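PDB 1WDU: TRAS1 ORF2p from Bombyx mori, which serves as the N-terminal endonuclease domain of a telomere-specific non-LTR retrotransposon protein and probably binds and nicks the target DNA. Local coordinates for residues 152-157 with 206-211. The protein carries 1 engineered substitution. Numbering follows the deposited sequence.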
loop_
_atom_site.group_PDB
_atom_site.type_symbol
_atom_site.label_atom_id
_atom_site.label_comp_id
_atom_site.label_asym_id
_atom_site.label_seq_id
_atom_site.Cartn_x
_atom_site.Cartn_y
_atom_site.Cartn_z
ATOM N N GLY A 152 -2.717 1.347 0.623
ATOM C CA GLY A 152 -1.786 1.244 -0.482
ATOM C C GLY A 152 -1.693 -0.194 -0.946
ATOM O O GLY A 152 -1.592 -1.118 -0.128
ATOM N N GLY A 153 -1.743 -0.390 -2.256
ATOM C CA GLY A 153 -1.635 -1.729 -2.783
ATOM C C GLY A 153 -1.871 -1.836 -4.274
ATOM O O GLY A 153 -1.914 -0.838 -4.994
ATOM N N ASP A 154 -2.013 -3.080 -4.720
ATOM C CA ASP A 154 -2.261 -3.402 -6.110
ATOM C C ASP A 154 -3.737 -3.768 -6.216
ATOM O O ASP A 154 -4.168 -4.779 -5.678
ATOM C CB ASP A 154 -1.391 -4.598 -6.529
ATOM C CG ASP A 154 -1.553 -4.958 -7.991
ATOM O OD1 ASP A 154 -2.369 -4.316 -8.685
ATOM O OD2 ASP A 154 -0.862 -5.891 -8.450
ATOM N N ALA A 155 -4.507 -2.942 -6.906
ATOM C CA ALA A 155 -5.931 -3.193 -7.072
ATOM C C ALA A 155 -6.248 -3.962 -8.346
ATOM O O ALA A 155 -7.379 -4.430 -8.522
ATOM C CB ALA A 155 -6.685 -1.873 -7.082
ATOM N N ASN A 156 -5.257 -4.105 -9.227
ATOM C CA ASN A 156 -5.477 -4.777 -10.504
ATOM C C ASN A 156 -6.786 -4.232 -11.079
ATOM O O ASN A 156 -7.673 -4.989 -11.466
ATOM C CB ASN A 156 -5.596 -6.295 -10.318
ATOM C CG ASN A 156 -4.251 -6.984 -10.261
ATOM O OD1 ASN A 156 -3.878 -7.564 -9.239
ATOM N ND2 ASN A 156 -3.512 -6.927 -11.361
ATOM N N ALA A 157 -6.905 -2.910 -11.095
ATOM C CA ALA A 157 -8.100 -2.232 -11.596
ATOM C C ALA A 157 -7.635 -0.937 -12.241
ATOM O O ALA A 157 -6.726 -0.270 -11.740
ATOM C CB ALA A 157 -9.075 -1.930 -10.445
ATOM N N ARG A 206 -1.172 1.089 -15.002
ATOM C CA ARG A 206 -1.163 1.667 -13.664
ATOM C C ARG A 206 -2.329 1.026 -12.923
ATOM O O ARG A 206 -3.473 1.456 -13.064
ATOM C CB ARG A 206 -1.335 3.198 -13.714
ATOM C CG ARG A 206 -0.051 3.974 -14.017
ATOM C CD ARG A 206 -0.305 5.474 -14.254
ATOM N NE ARG A 206 -0.696 6.219 -13.054
ATOM C CZ ARG A 206 0.154 6.825 -12.222
ATOM N NH1 ARG A 206 1.464 6.784 -12.442
ATOM N NH2 ARG A 206 -0.308 7.497 -11.172
ATOM N N VAL A 207 -2.033 -0.015 -12.150
ATOM C CA VAL A 207 -3.064 -0.722 -11.401
ATOM C C VAL A 207 -2.865 -0.612 -9.889
ATOM O O VAL A 207 -3.666 -1.136 -9.108
ATOM C CB VAL A 207 -3.130 -2.217 -11.818
ATOM C CG1 VAL A 207 -3.551 -2.327 -13.275
ATOM C CG2 VAL A 207 -1.783 -2.891 -11.617
ATOM N N ASP A 208 -1.802 0.078 -9.482
ATOM C CA ASP A 208 -1.512 0.276 -8.064
ATOM C C ASP A 208 -2.121 1.600 -7.591
ATOM O O ASP A 208 -1.949 2.636 -8.229
ATOM C CB ASP A 208 0.001 0.280 -7.825
ATOM C CG ASP A 208 0.657 -1.027 -8.232
ATOM O OD1 ASP A 208 1.123 -1.127 -9.393
ATOM O OD2 ASP A 208 0.701 -1.962 -7.397
ATOM N N VAL A 209 -2.835 1.568 -6.474
ATOM C CA VAL A 209 -3.473 2.777 -5.971
ATOM C C VAL A 209 -3.141 3.038 -4.509
ATOM O O VAL A 209 -2.904 2.106 -3.732
ATOM C CB VAL A 209 -5.040 2.713 -6.114
ATOM C CG1 VAL A 209 -5.618 4.121 -6.146
ATOM C CG2 VAL A 209 -5.433 1.956 -7.374
ATOM N N THR A 210 -3.104 4.323 -4.161
ATOM C CA THR A 210 -2.839 4.778 -2.801
ATOM C C THR A 210 -3.929 5.800 -2.504
ATOM O O THR A 210 -4.113 6.748 -3.262
ATOM C CB THR A 210 -1.474 5.497 -2.677
ATOM O OG1 THR A 210 -0.432 4.666 -3.201
ATOM C CG2 THR A 210 -1.180 5.819 -1.218
ATOM N N PHE A 211 -4.658 5.613 -1.414
ATOM C CA PHE A 211 -5.714 6.548 -1.071
ATOM C C PHE A 211 -5.833 6.700 0.431
ATOM O O PHE A 211 -5.389 5.835 1.188
ATOM C CB PHE A 211 -7.046 6.111 -1.712
ATOM C CG PHE A 211 -7.381 4.653 -1.524
ATOM C CD1 PHE A 211 -8.123 4.227 -0.431
ATOM C CD2 PHE A 211 -7.021 3.717 -2.483
ATOM C CE1 PHE A 211 -8.515 2.890 -0.295
ATOM C CE2 PHE A 211 -7.410 2.369 -2.352
ATOM C CZ PHE A 211 -8.156 1.966 -1.258
#
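With its CG anti to the backbone N (chi1 -178°), Asp154 lies alongside Val207, whose CG1 is anti to the carbonyl carbon (chi1 -64°), so that CG2 falls between N and C and reaches Asp154 OD1 at 3.3 Å. That oxygen also accepts from Asn156 N at 2.9 Å, met from above the carboxylate plane, closing an Asx turn. Asp208 shares this face of the sheet, its OD2 4.1 Å from Asp154 OD1 with the carboxylate planes 39° apart; Asp208 OD1 is hydrogen-bonded to Thr193 OG1. Exchanging Asp154 for alanine would probably leave Asn156 N with its weak bond to Val207 O, the turn lost and the loop less firmly held. Residues 153-156 match the Gly-Asp-x-Asn motif of DNase I-like endonucleases, consistent with both aspartates lying at the active site; a phosphate near Asp154, probably from the crystallisation liquor, may mark the pocket. Antiparallel pairing rests on Gly153 N to Val209 O (3.1 Å) and Val209 N to Gly153 O (3.0 Å), then Ala155 N to Val207 O (3.0 Å). On the face carrying Val209, its CG2 meets Ala155 CB at 4.0 Å. Strand 149-154 lies between strands 204-212 and 116-123, with helix 169-181 against Ala155 and strand 237-241 touching Asp208.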